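Local coordinates for protein lovastatin nonaketide synthase, polyketide synthase component (Aspergillus terreus, PDB 7CPX) that builds the nonaketide backbone of lovastatin, an inhibitor of HMG-CoA reductase, from malonyl-CoA by repeated condensation, methylation, ketoreduction and dehydration, at residues 115-120 with 165-170; 124-129 with 198-203; 1145-1150 with 1225-1230; 1177-1182 with 1238-1243. The protein carries 2 engineered substitutions. One frame throughout, in Å; residues are numbered along the deposited sequence.

Contact 1 of 4, residues 115-120 with 165-170; sequences MRIQDL and SYFFDW
The indole of Trp170 turns an edge to Leu120: the backbone O of Leu120 lies near the ring plane, 3.4 Å from Trp170 CD1, and Leu120 CB comes equally near NE1. One face of this indole carries Phe168 CB, offset toward the rim. The Phe168 ring sits between two aromatics, with Phe167 CD2 over the centre of one face and Trp170 CH2 above the opposite face, displaced toward the rim. Ile117 enters beside this group. Its CG1 is anti to the backbone N (chi1 -173°), and the extended chain beyond brings CD1 to 3.5 Å from Phe167 CZ. The same methyl is 3.6 Å from Phe168 CD1, so a single slim end wedges against two rings, meeting both obliquely and crossing both side chains at about a right angle. Leu120 instead runs alongside Trp170, pointing the same way, with its CD1 4.0 Å from CZ2. Isoleucine and leucine suit these places because their branched, wholly apolar chains pack beside the rings and bring no polar atom that would need a partner. Val106 and Val110 of helix 97-113 add further apolar cover, while the neighbouring Tyr166 bonds through OH to Thr281 O of the second subunit. The contact joins helix 117-120 to helix 159-168 and the turn after it, within the thiolase-fold ketosynthase domain.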
loop_
_atom_site.group_PDB
_atom_site.type_symbol
_atom_site.label_atom_id
_atom_site.label_comp_id
_atom_site.label_asym_id
_atom_site.label_seq_id
_atom_site.Cartn_x
_atom_site.Cartn_y
_atom_site.Cartn_z
ATOM N N MET A 115 -18.775 -23.785 -45.748
ATOM C CA MET A 115 -17.437 -24.315 -45.962
ATOM C C MET A 115 -17.052 -25.245 -44.825
ATOM O O MET A 115 -17.306 -24.950 -43.654
ATOM C CB MET A 115 -16.417 -23.188 -46.064
ATOM C CG MET A 115 -16.576 -22.335 -47.297
ATOM S SD MET A 115 -15.454 -20.932 -47.283
ATOM C CE MET A 115 -15.666 -20.338 -48.951
ATOM N N ARG A 116 -16.433 -26.366 -45.181
ATOM C CA ARG A 116 -15.882 -27.271 -44.186
ATOM C C ARG A 116 -14.481 -26.822 -43.802
ATOM O O ARG A 116 -13.680 -26.437 -44.657
ATOM C CB ARG A 116 -15.843 -28.702 -44.723
ATOM C CG ARG A 116 -17.142 -29.173 -45.351
ATOM C CD ARG A 116 -17.128 -30.677 -45.566
ATOM N NE ARG A 116 -15.998 -31.101 -46.385
ATOM C CZ ARG A 116 -16.033 -31.244 -47.703
ATOM N NH1 ARG A 116 -17.134 -31.012 -48.398
ATOM N NH2 ARG A 116 -14.932 -31.631 -48.343
ATOM N N ILE A 117 -14.188 -26.869 -42.501
ATOM C CA ILE A 117 -12.853 -26.507 -42.039
ATOM C C ILE A 117 -11.807 -27.393 -42.696
ATOM O O ILE A 117 -10.680 -26.954 -42.954
ATOM C CB ILE A 117 -12.780 -26.591 -40.502
ATOM C CG1 ILE A 117 -11.443 -26.044 -40.004
ATOM C CG2 ILE A 117 -12.960 -28.026 -40.038
ATOM C CD1 ILE A 117 -11.358 -25.921 -38.499
ATOM N N GLN A 118 -12.157 -28.650 -42.978
ATOM C CA GLN A 118 -11.232 -29.537 -43.673
ATOM C C GLN A 118 -10.926 -29.021 -45.072
ATOM O O GLN A 118 -9.776 -29.074 -45.526
ATOM C CB GLN A 118 -11.808 -30.951 -43.742
ATOM C CG GLN A 118 -11.865 -31.674 -42.405
ATOM C CD GLN A 118 -12.936 -31.127 -41.483
ATOM O OE1 GLN A 118 -13.855 -30.434 -41.920
ATOM N NE2 GLN A 118 -12.821 -31.432 -40.195
ATOM N N ASP A 119 -11.945 -28.523 -45.776
ATOM C CA ASP A 119 -11.727 -28.013 -47.126
ATOM C C ASP A 119 -10.766 -26.833 -47.115
ATOM O O ASP A 119 -9.849 -26.760 -47.943
ATOM C CB ASP A 119 -13.062 -27.612 -47.753
ATOM C CG ASP A 119 -12.919 -27.175 -49.198
ATOM O OD1 ASP A 119 -11.806 -27.291 -49.753
ATOM O OD2 ASP A 119 -13.923 -26.714 -49.781
ATOM N N LEU A 120 -10.959 -25.896 -46.186
ATOM C CA LEU A 120 -10.062 -24.755 -46.070
ATOM C C LEU A 120 -8.766 -25.102 -45.355
ATOM O O LEU A 120 -7.781 -24.371 -45.495
ATOM C CB LEU A 120 -10.759 -23.615 -45.328
ATOM C CG LEU A 120 -12.101 -23.163 -45.902
ATOM C CD1 LEU A 120 -12.767 -22.182 -44.959
ATOM C CD2 LEU A 120 -11.918 -22.543 -47.275
ATOM N N SER A 165 -5.712 -18.227 -38.358
ATOM C CA SER A 165 -5.107 -19.051 -39.394
ATOM C C SER A 165 -4.395 -20.255 -38.799
ATOM O O SER A 165 -4.305 -21.305 -39.444
ATOM C CB SER A 165 -4.138 -18.210 -40.214
ATOM O OG SER A 165 -4.808 -17.145 -40.863
ATOM N N TYR A 166 -3.883 -20.124 -37.573
ATOM C CA TYR A 166 -3.255 -21.265 -36.921
ATOM C C TYR A 166 -4.267 -22.374 -36.671
ATOM O O TYR A 166 -3.976 -23.553 -36.900
ATOM C CB TYR A 166 -2.601 -20.827 -35.612
ATOM C CG TYR A 166 -2.216 -21.972 -34.702
ATOM C CD1 TYR A 166 -1.013 -22.638 -34.864
ATOM C CD2 TYR A 166 -3.056 -22.381 -33.679
ATOM C CE1 TYR A 166 -0.659 -23.682 -34.036
ATOM C CE2 TYR A 166 -2.711 -23.422 -32.846
ATOM C CZ TYR A 166 -1.512 -24.070 -33.027
ATOM O OH TYR A 166 -1.167 -25.111 -32.195
ATOM N N PHE A 167 -5.466 -22.017 -36.211
ATOM C CA PHE A 167 -6.467 -23.040 -35.928
ATOM C C PHE A 167 -7.007 -23.647 -37.215
ATOM O O PHE A 167 -7.154 -24.868 -37.324
ATOM C CB PHE A 167 -7.608 -22.457 -35.098
ATOM C CG PHE A 167 -8.845 -23.304 -35.110
ATOM C CD1 PHE A 167 -8.865 -24.530 -34.474
ATOM C CD2 PHE A 167 -9.982 -22.881 -35.768
ATOM C CE1 PHE A 167 -9.997 -25.316 -34.491
ATOM C CE2 PHE A 167 -11.119 -23.659 -35.788
ATOM C CZ PHE A 167 -11.129 -24.880 -35.147
ATOM N N PHE A 168 -7.305 -22.808 -38.203
ATOM C CA PHE A 168 -7.863 -23.279 -39.462
ATOM C C PHE A 168 -6.799 -23.763 -40.436
ATOM O O PHE A 168 -7.139 -24.123 -41.567
ATOM C CB PHE A 168 -8.693 -22.173 -40.116
ATOM C CG PHE A 168 -9.883 -21.747 -39.306
ATOM C CD1 PHE A 168 -11.075 -22.441 -39.385
ATOM C CD2 PHE A 168 -9.812 -20.649 -38.469
ATOM C CE1 PHE A 168 -12.172 -22.054 -38.644
ATOM C CE2 PHE A 168 -10.905 -20.254 -37.726
ATOM C CZ PHE A 168 -12.087 -20.958 -37.811
ATOM N N ASP A 169 -5.529 -23.776 -40.032
ATOM C CA ASP A 169 -4.447 -24.269 -40.882
ATOM C C ASP A 169 -4.382 -23.479 -42.186
ATOM O O ASP A 169 -4.148 -24.033 -43.262
ATOM C CB ASP A 169 -4.611 -25.764 -41.159
ATOM C CG ASP A 169 -3.395 -26.377 -41.826
ATOM O OD1 ASP A 169 -2.453 -25.629 -42.159
ATOM O OD2 ASP A 169 -3.383 -27.611 -42.020
ATOM N N TRP A 170 -4.598 -22.173 -42.091
ATOM C CA TRP A 170 -4.533 -21.295 -43.246
ATOM C C TRP A 170 -3.112 -20.793 -43.452
ATOM O O TRP A 170 -2.341 -20.641 -42.500
ATOM C CB TRP A 170 -5.486 -20.113 -43.076
ATOM C CG TRP A 170 -6.925 -20.508 -43.076
ATOM C CD1 TRP A 170 -7.451 -21.679 -43.526
ATOM C CD2 TRP A 170 -8.025 -19.731 -42.599
ATOM N NE1 TRP A 170 -8.812 -21.680 -43.364
ATOM C CE2 TRP A 170 -9.191 -20.493 -42.797
ATOM C CE3 TRP A 170 -8.139 -18.464 -42.027
ATOM C CZ2 TRP A 170 -10.451 -20.033 -42.437
ATOM C CZ3 TRP A 170 -9.389 -18.009 -41.674
ATOM C CH2 TRP A 170 -10.529 -18.790 -41.879
#

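Contact 2 of 4, residues 124-129 with 198-203; sequences STAVYV and GQSSMA
Ser124 is bonded twice at one end of this pairing, by Ser200 and to Gln199. Ser200 OG donates to Ser124 O at 2.8 Å, approaching nearly along the C=O axis (171° at the oxygen). Ser124 uses its own hydroxyl as well: OG, anti to the backbone N (chi1 -179°), swings across to donate to Gln199 O at 2.6 Å, tilted out of that carbonyl's plane. Serine suits both places, since its short arm lets a hydroxyl reach backbone oxygens where the chains have not yet settled into strands. Beyond them the backbones take over, Ala126 N giving a 3.0 Å bond to Met202 O, and Ala126 forms a parallel bridge with Ala203. Their small methyls lie on the same face, CB to CB 4.1 Å. Here strands 126-131 and 203-209 start to run side by side in the mixed sheet of the ketosynthase, a thiolase-fold domain. Away from that face, Thr125 crosses Met202: OG1 lies 3.5 Å from Met202 CB, and the methionine chain, extended at first and bent only at its last torsion, puts CE 3.9 Å from Thr125 CG2. A flexible thioether can follow the threonine in this way. In the next shell, Gln194 of helix 183-196 bonds through NE2 to Ser200 OG, fixing the hydroxyl that grips Ser124, and Met115 and Val110 pack on Met202.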
loop_
_atom_site.group_PDB
_atom_site.type_symbol
_atom_site.label_atom_id
_atom_site.label_comp_id
_atom_site.label_asym_id
_atom_site.label_seq_id
_atom_site.Cartn_x
_atom_site.Cartn_y
_atom_site.Cartn_z
ATOM N N SER A 124 -4.653 -21.399 -48.858
ATOM C CA SER A 124 -3.996 -20.102 -48.804
ATOM C C SER A 124 -4.922 -18.994 -48.327
ATOM O O SER A 124 -4.731 -17.832 -48.703
ATOM C CB SER A 124 -3.428 -19.744 -50.177
ATOM O OG SER A 124 -2.761 -18.494 -50.138
ATOM N N THR A 125 -5.923 -19.325 -47.517
ATOM C CA THR A 125 -6.852 -18.317 -47.033
ATOM C C THR A 125 -6.114 -17.269 -46.211
ATOM O O THR A 125 -5.260 -17.598 -45.384
ATOM C CB THR A 125 -7.950 -18.966 -46.196
ATOM O OG1 THR A 125 -8.793 -19.761 -47.038
ATOM C CG2 THR A 125 -8.784 -17.906 -45.506
ATOM N N ALA A 126 -6.453 -16.007 -46.441
ATOM C CA ALA A 126 -5.845 -14.896 -45.730
ATOM C C ALA A 126 -6.717 -14.484 -44.553
ATOM O O ALA A 126 -7.886 -14.856 -44.455
ATOM C CB ALA A 126 -5.645 -13.707 -46.668
ATOM N N VAL A 127 -6.130 -13.704 -43.653
ATOM C CA VAL A 127 -6.844 -13.155 -42.508
ATOM C C VAL A 127 -6.386 -11.723 -42.298
ATOM O O VAL A 127 -5.186 -11.433 -42.354
ATOM C CB VAL A 127 -6.617 -13.989 -41.235
ATOM C CG1 VAL A 127 -7.320 -13.345 -40.060
ATOM C CG2 VAL A 127 -7.125 -15.394 -41.444
ATOM N N TYR A 128 -7.339 -10.828 -42.059
ATOM C CA TYR A 128 -7.053 -9.416 -41.821
ATOM C C TYR A 128 -7.994 -8.966 -40.710
ATOM O O TYR A 128 -9.198 -8.813 -40.933
ATOM C CB TYR A 128 -7.239 -8.591 -43.089
ATOM C CG TYR A 128 -6.292 -8.962 -44.205
ATOM C CD1 TYR A 128 -6.554 -10.037 -45.037
ATOM C CD2 TYR A 128 -5.138 -8.230 -44.430
ATOM C CE1 TYR A 128 -5.689 -10.376 -46.054
ATOM C CE2 TYR A 128 -4.269 -8.562 -45.443
ATOM C CZ TYR A 128 -4.548 -9.634 -46.254
ATOM O OH TYR A 128 -3.676 -9.962 -47.266
ATOM N N VAL A 129 -7.443 -8.772 -39.515
ATOM C CA VAL A 129 -8.223 -8.481 -38.321
ATOM C C VAL A 129 -7.971 -7.039 -37.914
ATOM O O VAL A 129 -6.818 -6.612 -37.785
ATOM C CB VAL A 129 -7.871 -9.446 -37.175
ATOM C CG1 VAL A 129 -8.740 -9.177 -35.962
ATOM C CG2 VAL A 129 -8.045 -10.876 -37.632
ATOM N N GLY A 198 -5.319 -13.022 -56.472
ATOM C CA GLY A 198 -5.469 -14.429 -56.761
ATOM C C GLY A 198 -4.627 -15.343 -55.902
ATOM O O GLY A 198 -4.703 -16.566 -56.069
ATOM N N GLN A 199 -3.828 -14.792 -54.987
ATOM C CA GLN A 199 -2.985 -15.610 -54.127
ATOM C C GLN A 199 -3.769 -16.270 -53.002
ATOM O O GLN A 199 -3.269 -17.221 -52.393
ATOM C CB GLN A 199 -1.861 -14.757 -53.537
ATOM C CG GLN A 199 -0.968 -14.118 -54.584
ATOM C CD GLN A 199 -0.036 -13.079 -53.998
ATOM O OE1 GLN A 199 0.143 -13.003 -52.782
ATOM N NE2 GLN A 199 0.557 -12.264 -54.862
ATOM N N SER A 200 -4.976 -15.789 -52.717
ATOM C CA SER A 200 -5.824 -16.352 -51.673
ATOM C C SER A 200 -7.227 -16.527 -52.228
ATOM O O SER A 200 -7.893 -15.541 -52.561
ATOM C CB SER A 200 -5.846 -15.453 -50.434
ATOM O OG SER A 200 -4.550 -15.313 -49.884
ATOM N N SER A 201 -7.674 -17.779 -52.329
ATOM C CA SER A 201 -9.033 -18.048 -52.777
ATOM C C SER A 201 -10.072 -17.510 -51.806
ATOM O O SER A 201 -11.225 -17.303 -52.199
ATOM C CB SER A 201 -9.234 -19.553 -52.963
ATOM O OG SER A 201 -10.601 -19.863 -53.162
ATOM N N MET A 202 -9.690 -17.278 -50.554
ATOM C CA MET A 202 -10.608 -16.798 -49.536
ATOM C C MET A 202 -9.841 -15.893 -48.588
ATOM O O MET A 202 -8.622 -16.012 -48.446
ATOM C CB MET A 202 -11.247 -17.967 -48.778
ATOM C CG MET A 202 -12.138 -17.570 -47.616
ATOM S SD MET A 202 -12.738 -19.021 -46.736
ATOM C CE MET A 202 -12.562 -18.492 -45.035
ATOM N N ALA A 203 -10.563 -14.984 -47.941
ATOM C CA ALA A 203 -9.938 -14.050 -47.012
ATOM C C ALA A 203 -10.940 -13.677 -45.934
ATOM O O ALA A 203 -12.019 -13.168 -46.236
ATOM C CB ALA A 203 -9.446 -12.800 -47.739
#

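Contact 3 of 4, residues 1145-1150 with 1225-1230; sequences DLRASG and NTINTY
Leu1146 and Asn1228 both carry CG anti to the backbone N (chi1 -167° and -180°), which helps direct both toward the same spot, where they cross obliquely, with Leu1146 CD1 3.6 Å from Asn1228 CB. They close one end of an antiparallel strand pair in the dehydratase domain, in the half predicted to form its C-terminal hotdog fold. Asn1228 N bonds to Leu1146 O at 3.2 Å; further along, Ala1148 and Thr1226 form a hydrogen-bonded pair, each N giving a 2.9 Å bond to the other's O. On the face bearing Arg1147 and Ile1227, a non-hydrogen-bonded pair, the two side chains run beside each other in the same direction. The aliphatic part of the arginine does the touching, CG standing 3.5 Å from Ile1227 CD1, and the bend at its third torsion (chi3 -82°) turns the guanidinium past the isoleucine branch. Arginine suits the place because its methylenes can lie along the isoleucine while the guanidinium reaches beyond it; Trp2019 of the second subunit packs on both residues. Past Asn1228, the centre of an inverse gamma turn, Thr1229 and Tyr1230 face Ser1237 as a classic beta bulge. The other face of the pair looks to helix 1170-1184, whose Ala1183 touches Ala1148 and whose Val1180 touches Thr1226. Small side chains fit beneath that helix, and Thr1226 CG2 rests 3.5 Å from Ala1148 CB.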
loop_
_atom_site.group_PDB
_atom_site.type_symbol
_atom_site.label_atom_id
_atom_site.label_comp_id
_atom_site.label_asym_id
_atom_site.label_seq_id
_atom_site.Cartn_x
_atom_site.Cartn_y
_atom_site.Cartn_z
ATOM N N ASP A 1145 -10.688 37.012 25.830
ATOM C CA ASP A 1145 -10.068 36.198 26.872
ATOM C C ASP A 1145 -9.328 35.007 26.273
ATOM O O ASP A 1145 -9.420 33.879 26.761
ATOM C CB ASP A 1145 -11.110 35.730 27.887
ATOM C CG ASP A 1145 -11.833 36.882 28.555
ATOM O OD1 ASP A 1145 -11.495 38.048 28.262
ATOM O OD2 ASP A 1145 -12.740 36.622 29.372
ATOM N N LEU A 1146 -8.583 35.262 25.199
ATOM C CA LEU A 1146 -7.845 34.210 24.506
ATOM C C LEU A 1146 -8.787 33.089 24.077
ATOM O O LEU A 1146 -8.463 31.904 24.171
ATOM C CB LEU A 1146 -6.716 33.667 25.384
ATOM C CG LEU A 1146 -5.677 32.784 24.692
ATOM C CD1 LEU A 1146 -5.052 33.514 23.520
ATOM C CD2 LEU A 1146 -4.609 32.344 25.679
ATOM N N ARG A 1147 -9.970 33.471 23.607
ATOM C CA ARG A 1147 -11.001 32.511 23.250
ATOM C C ARG A 1147 -11.838 33.085 22.121
ATOM O O ARG A 1147 -11.867 34.299 21.899
ATOM C CB ARG A 1147 -11.886 32.176 24.453
ATOM C CG ARG A 1147 -11.906 30.711 24.820
ATOM C CD ARG A 1147 -12.461 30.499 26.216
ATOM N NE ARG A 1147 -11.449 30.713 27.243
ATOM C CZ ARG A 1147 -11.588 30.369 28.516
ATOM N NH1 ARG A 1147 -12.691 29.789 28.960
ATOM N NH2 ARG A 1147 -10.594 30.609 29.365
ATOM N N ALA A 1148 -12.522 32.197 21.405
ATOM C CA ALA A 1148 -13.429 32.621 20.352
ATOM C C ALA A 1148 -14.620 31.680 20.322
ATOM O O ALA A 1148 -14.579 30.572 20.857
ATOM C CB ALA A 1148 -12.740 32.662 18.983
ATOM N N SER A 1149 -15.696 32.151 19.703
ATOM C CA SER A 1149 -16.900 31.350 19.551
ATOM C C SER A 1149 -17.720 31.952 18.425
ATOM O O SER A 1149 -17.343 32.963 17.832
ATOM C CB SER A 1149 -17.704 31.295 20.853
ATOM O OG SER A 1149 -18.896 30.549 20.683
ATOM N N GLY A 1150 -18.829 31.313 18.125
ATOM C CA GLY A 1150 -19.740 31.843 17.133
ATOM C C GLY A 1150 -20.410 30.715 16.364
ATOM O O GLY A 1150 -20.718 29.668 16.935
ATOM N N ASN A 1225 -17.132 26.766 19.711
ATOM C CA ASN A 1225 -16.296 27.425 20.698
ATOM C C ASN A 1225 -14.860 26.971 20.481
ATOM O O ASN A 1225 -14.606 25.909 19.908
ATOM C CB ASN A 1225 -16.744 27.099 22.126
ATOM C CG ASN A 1225 -18.187 27.475 22.384
ATOM O OD1 ASN A 1225 -18.741 28.349 21.719
ATOM N ND2 ASN A 1225 -18.804 26.815 23.357
ATOM N N THR A 1226 -13.910 27.784 20.928
ATOM C CA THR A 1226 -12.508 27.454 20.721
ATOM C C THR A 1226 -11.653 28.209 21.723
ATOM O O THR A 1226 -11.876 29.400 21.970
ATOM C CB THR A 1226 -12.069 27.786 19.291
ATOM O OG1 THR A 1226 -10.640 27.743 19.202
ATOM C CG2 THR A 1226 -12.562 29.159 18.893
ATOM N N ILE A 1227 -10.678 27.505 22.287
ATOM C CA ILE A 1227 -9.704 28.064 23.212
ATOM C C ILE A 1227 -8.369 28.121 22.492
ATOM O O ILE A 1227 -7.917 27.115 21.935
ATOM C CB ILE A 1227 -9.578 27.218 24.492
ATOM C CG1 ILE A 1227 -10.857 26.422 24.773
ATOM C CG2 ILE A 1227 -9.212 28.100 25.673
ATOM C CD1 ILE A 1227 -12.076 27.260 25.047
ATOM N N ASN A 1228 -7.739 29.292 22.498
ATOM C CA ASN A 1228 -6.366 29.411 22.016
ATOM C C ASN A 1228 -5.433 29.066 23.178
ATOM O O ASN A 1228 -4.819 29.923 23.816
ATOM C CB ASN A 1228 -6.111 30.802 21.456
ATOM C CG ASN A 1228 -4.698 30.977 20.932
ATOM O OD1 ASN A 1228 -4.138 32.068 20.999
ATOM N ND2 ASN A 1228 -4.115 29.903 20.408
ATOM N N THR A 1229 -5.342 27.760 23.444
ATOM C CA THR A 1229 -4.688 27.280 24.658
ATOM C C THR A 1229 -3.273 27.824 24.783
ATOM O O THR A 1229 -2.863 28.269 25.861
ATOM C CB THR A 1229 -4.671 25.751 24.674
ATOM O OG1 THR A 1229 -4.029 25.264 23.490
ATOM C CG2 THR A 1229 -6.086 25.208 24.739
ATOM N N TYR A 1230 -2.509 27.796 23.695
ATOM C CA TYR A 1230 -1.162 28.342 23.679
ATOM C C TYR A 1230 -1.094 29.440 22.631
ATOM O O TYR A 1230 -1.524 29.242 21.491
ATOM C CB TYR A 1230 -0.120 27.266 23.385
ATOM C CG TYR A 1230 1.260 27.651 23.845
ATOM C CD1 TYR A 1230 2.095 28.401 23.035
ATOM C CD2 TYR A 1230 1.723 27.279 25.097
ATOM C CE1 TYR A 1230 3.351 28.763 23.453
ATOM C CE2 TYR A 1230 2.982 27.636 25.526
ATOM C CZ TYR A 1230 3.793 28.380 24.702
ATOM O OH TYR A 1230 5.053 28.739 25.122
#

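Contact 4 of 4, residues 1177-1182 with 1238-1243; sequences FQTVIG and GDIVVF
Ile1240 and Val1180 form the tight part of this helix-on-strand packing. Val1180 CG2 lies 3.4 Å from Ile1240 CG1, and the two side chains cross at about a right angle. The valine's two methyls divide the work: with CG1 anti to its backbone N (chi1 172°), that methyl reaches down to the CA of Gly1238 at 3.8 Å, while CG2 takes the isoleucine. Gly1238, lacking a side chain, allows the helix to settle directly on its backbone. The extended isoleucine continues past the valine and sets CD1 at the edge of the Phe1177 ring, near its plane, 3.5 Å from CD1 of that phenylalanine. Contact is looser towards Thr1179, whose OG1 stands 4.1 Å from Ile1240 CG1. On the far side of the strand, Asp1239 points away from the helix, is bonded through OD1 to Asn1255 N and packs on Thr2017 of the second subunit; Val1241 is partly exposed. The axes of helix and strand pass 8.3 Å apart at 125°, a central helix lying across a curved antiparallel sheet as in the hotdog fold, predicted for this half of the dehydratase. Phe1177 also touches Ala996 and Ile999, and its side chain lies about 4 Å from that of Asp1174, the predicted proton donor. Gln1178, turned away from the strand, bonds through NE2 to Asp1174 OD2. Since the meeting surfaces are almost wholly apolar, the helix is probably held on the strand by shape and burial, while the amide of Gln1178 is used toward Asp1174.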
loop_
_atom_site.group_PDB
_atom_site.type_symbol
_atom_site.label_atom_id
_atom_site.label_comp_id
_atom_site.label_asym_id
_atom_site.label_seq_id
_atom_site.Cartn_x
_atom_site.Cartn_y
_atom_site.Cartn_z
ATOM N N PHE A 1177 -10.682 25.525 12.363
ATOM C CA PHE A 1177 -9.293 25.823 12.701
ATOM C C PHE A 1177 -9.045 27.326 12.709
ATOM O O PHE A 1177 -8.368 27.848 13.602
ATOM C CB PHE A 1177 -8.350 25.136 11.714
ATOM C CG PHE A 1177 -8.414 23.637 11.748
ATOM C CD1 PHE A 1177 -9.063 22.974 12.774
ATOM C CD2 PHE A 1177 -7.814 22.891 10.753
ATOM C CE1 PHE A 1177 -9.116 21.602 12.803
ATOM C CE2 PHE A 1177 -7.863 21.515 10.777
ATOM C CZ PHE A 1177 -8.517 20.870 11.805
ATOM N N GLN A 1178 -9.584 28.035 11.717
ATOM C CA GLN A 1178 -9.461 29.487 11.684
ATOM C C GLN A 1178 -10.027 30.115 12.947
ATOM O O GLN A 1178 -9.622 31.216 13.332
ATOM C CB GLN A 1178 -10.183 30.053 10.464
ATOM C CG GLN A 1178 -9.610 29.628 9.131
ATOM C CD GLN A 1178 -10.583 29.858 7.993
ATOM O OE1 GLN A 1178 -11.610 30.512 8.166
ATOM N NE2 GLN A 1178 -10.270 29.313 6.825
ATOM N N THR A 1179 -10.995 29.449 13.574
ATOM C CA THR A 1179 -11.523 29.950 14.839
ATOM C C THR A 1179 -10.427 30.040 15.894
ATOM O O THR A 1179 -10.445 30.947 16.735
ATOM C CB THR A 1179 -12.657 29.057 15.343
ATOM O OG1 THR A 1179 -12.148 27.753 15.645
ATOM C CG2 THR A 1179 -13.753 28.944 14.301
ATOM N N VAL A 1180 -9.467 29.113 15.865
ATOM C CA VAL A 1180 -8.350 29.174 16.802
ATOM C C VAL A 1180 -7.546 30.445 16.580
ATOM O O VAL A 1180 -7.177 31.142 17.532
ATOM C CB VAL A 1180 -7.466 27.921 16.666
ATOM C CG1 VAL A 1180 -6.209 28.069 17.502
ATOM C CG2 VAL A 1180 -8.231 26.683 17.080
ATOM N N ILE A 1181 -7.263 30.766 15.318
ATOM C CA ILE A 1181 -6.537 31.994 15.009
ATOM C C ILE A 1181 -7.342 33.204 15.457
ATOM O O ILE A 1181 -6.795 34.161 16.020
ATOM C CB ILE A 1181 -6.213 32.053 13.508
ATOM C CG1 ILE A 1181 -5.186 30.979 13.156
ATOM C CG2 ILE A 1181 -5.695 33.427 13.136
ATOM C CD1 ILE A 1181 -5.126 30.652 11.687
ATOM N N GLY A 1182 -8.651 33.183 15.211
ATOM C CA GLY A 1182 -9.491 34.286 15.646
ATOM C C GLY A 1182 -9.400 34.510 17.142
ATOM O O GLY A 1182 -9.235 35.639 17.607
ATOM N N GLY A 1238 -4.596 25.187 19.990
ATOM C CA GLY A 1238 -6.002 25.456 20.206
ATOM C C GLY A 1238 -6.859 24.219 20.378
ATOM O O GLY A 1238 -6.571 23.168 19.802
ATOM N N ASP A 1239 -7.914 24.332 21.176
ATOM C CA ASP A 1239 -8.902 23.277 21.343
ATOM C C ASP A 1239 -10.239 23.778 20.824
ATOM O O ASP A 1239 -10.725 24.822 21.267
ATOM C CB ASP A 1239 -9.025 22.862 22.811
ATOM C CG ASP A 1239 -7.707 22.409 23.402
ATOM O OD1 ASP A 1239 -6.681 22.475 22.693
ATOM O OD2 ASP A 1239 -7.694 21.986 24.577
ATOM N N ILE A 1240 -10.837 23.031 19.903
ATOM C CA ILE A 1240 -12.063 23.441 19.231
ATOM C C ILE A 1240 -13.188 22.507 19.646
ATOM O O ILE A 1240 -12.957 21.324 19.918
ATOM C CB ILE A 1240 -11.899 23.440 17.699
ATOM C CG1 ILE A 1240 -10.695 24.289 17.286
ATOM C CG2 ILE A 1240 -13.154 23.972 17.045
ATOM C CD1 ILE A 1240 -10.255 24.057 15.863
ATOM N N VAL A 1241 -14.403 23.046 19.705
ATOM C CA VAL A 1241 -15.600 22.263 19.977
ATOM C C VAL A 1241 -16.720 22.805 19.102
ATOM O O VAL A 1241 -17.257 23.886 19.363
ATOM C CB VAL A 1241 -15.985 22.316 21.467
ATOM C CG1 VAL A 1241 -17.150 21.382 21.748
ATOM C CG2 VAL A 1241 -14.795 21.963 22.343
ATOM N N VAL A 1242 -17.068 22.066 18.054
ATOM C CA VAL A 1242 -18.145 22.436 17.146
ATOM C C VAL A 1242 -19.375 21.627 17.526
ATOM O O VAL A 1242 -19.289 20.410 17.719
ATOM C CB VAL A 1242 -17.747 22.188 15.682
ATOM C CG1 VAL A 1242 -18.816 22.699 14.735
ATOM C CG2 VAL A 1242 -16.420 22.851 15.387
ATOM N N PHE A 1243 -20.519 22.296 17.637
ATOM C CA PHE A 1243 -21.734 21.658 18.117
ATOM C C PHE A 1243 -22.930 22.135 17.306
ATOM O O PHE A 1243 -22.874 23.145 16.599
ATOM C CB PHE A 1243 -21.954 21.931 19.611
ATOM C CG PHE A 1243 -21.708 23.358 20.014
ATOM C CD1 PHE A 1243 -20.420 23.824 20.205
ATOM C CD2 PHE A 1243 -22.763 24.225 20.224
ATOM C CE1 PHE A 1243 -20.187 25.129 20.582
ATOM C CE2 PHE A 1243 -22.538 25.533 20.605
ATOM C CZ PHE A 1243 -21.248 25.987 20.782
#

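All four contacts are largely buried, yet they form two pairs in separate domains, with centres at least 77 Å apart between pairs. In the ketosynthase, contacts 1 and 2 touch through Trp170 and Thr125 and through Met115 and Met202; aromatic and aliphatic packing dominates contact 1, whereas contact 2 relies on serine hydroxyls and backbone bonds where strands begin. In the dehydratase, contacts 3 and 4 lie on neighbouring strands, 1222-1230 and 1236-1243, probably bonded from Ile1227 N to Asp1239 O. Contact 3 joins strands by backbone bonds and meets Trp2019 of the second subunit on one face; contact 4 is mainly apolar, set between helix 1170-1184 and the sheet near the predicted proton donor.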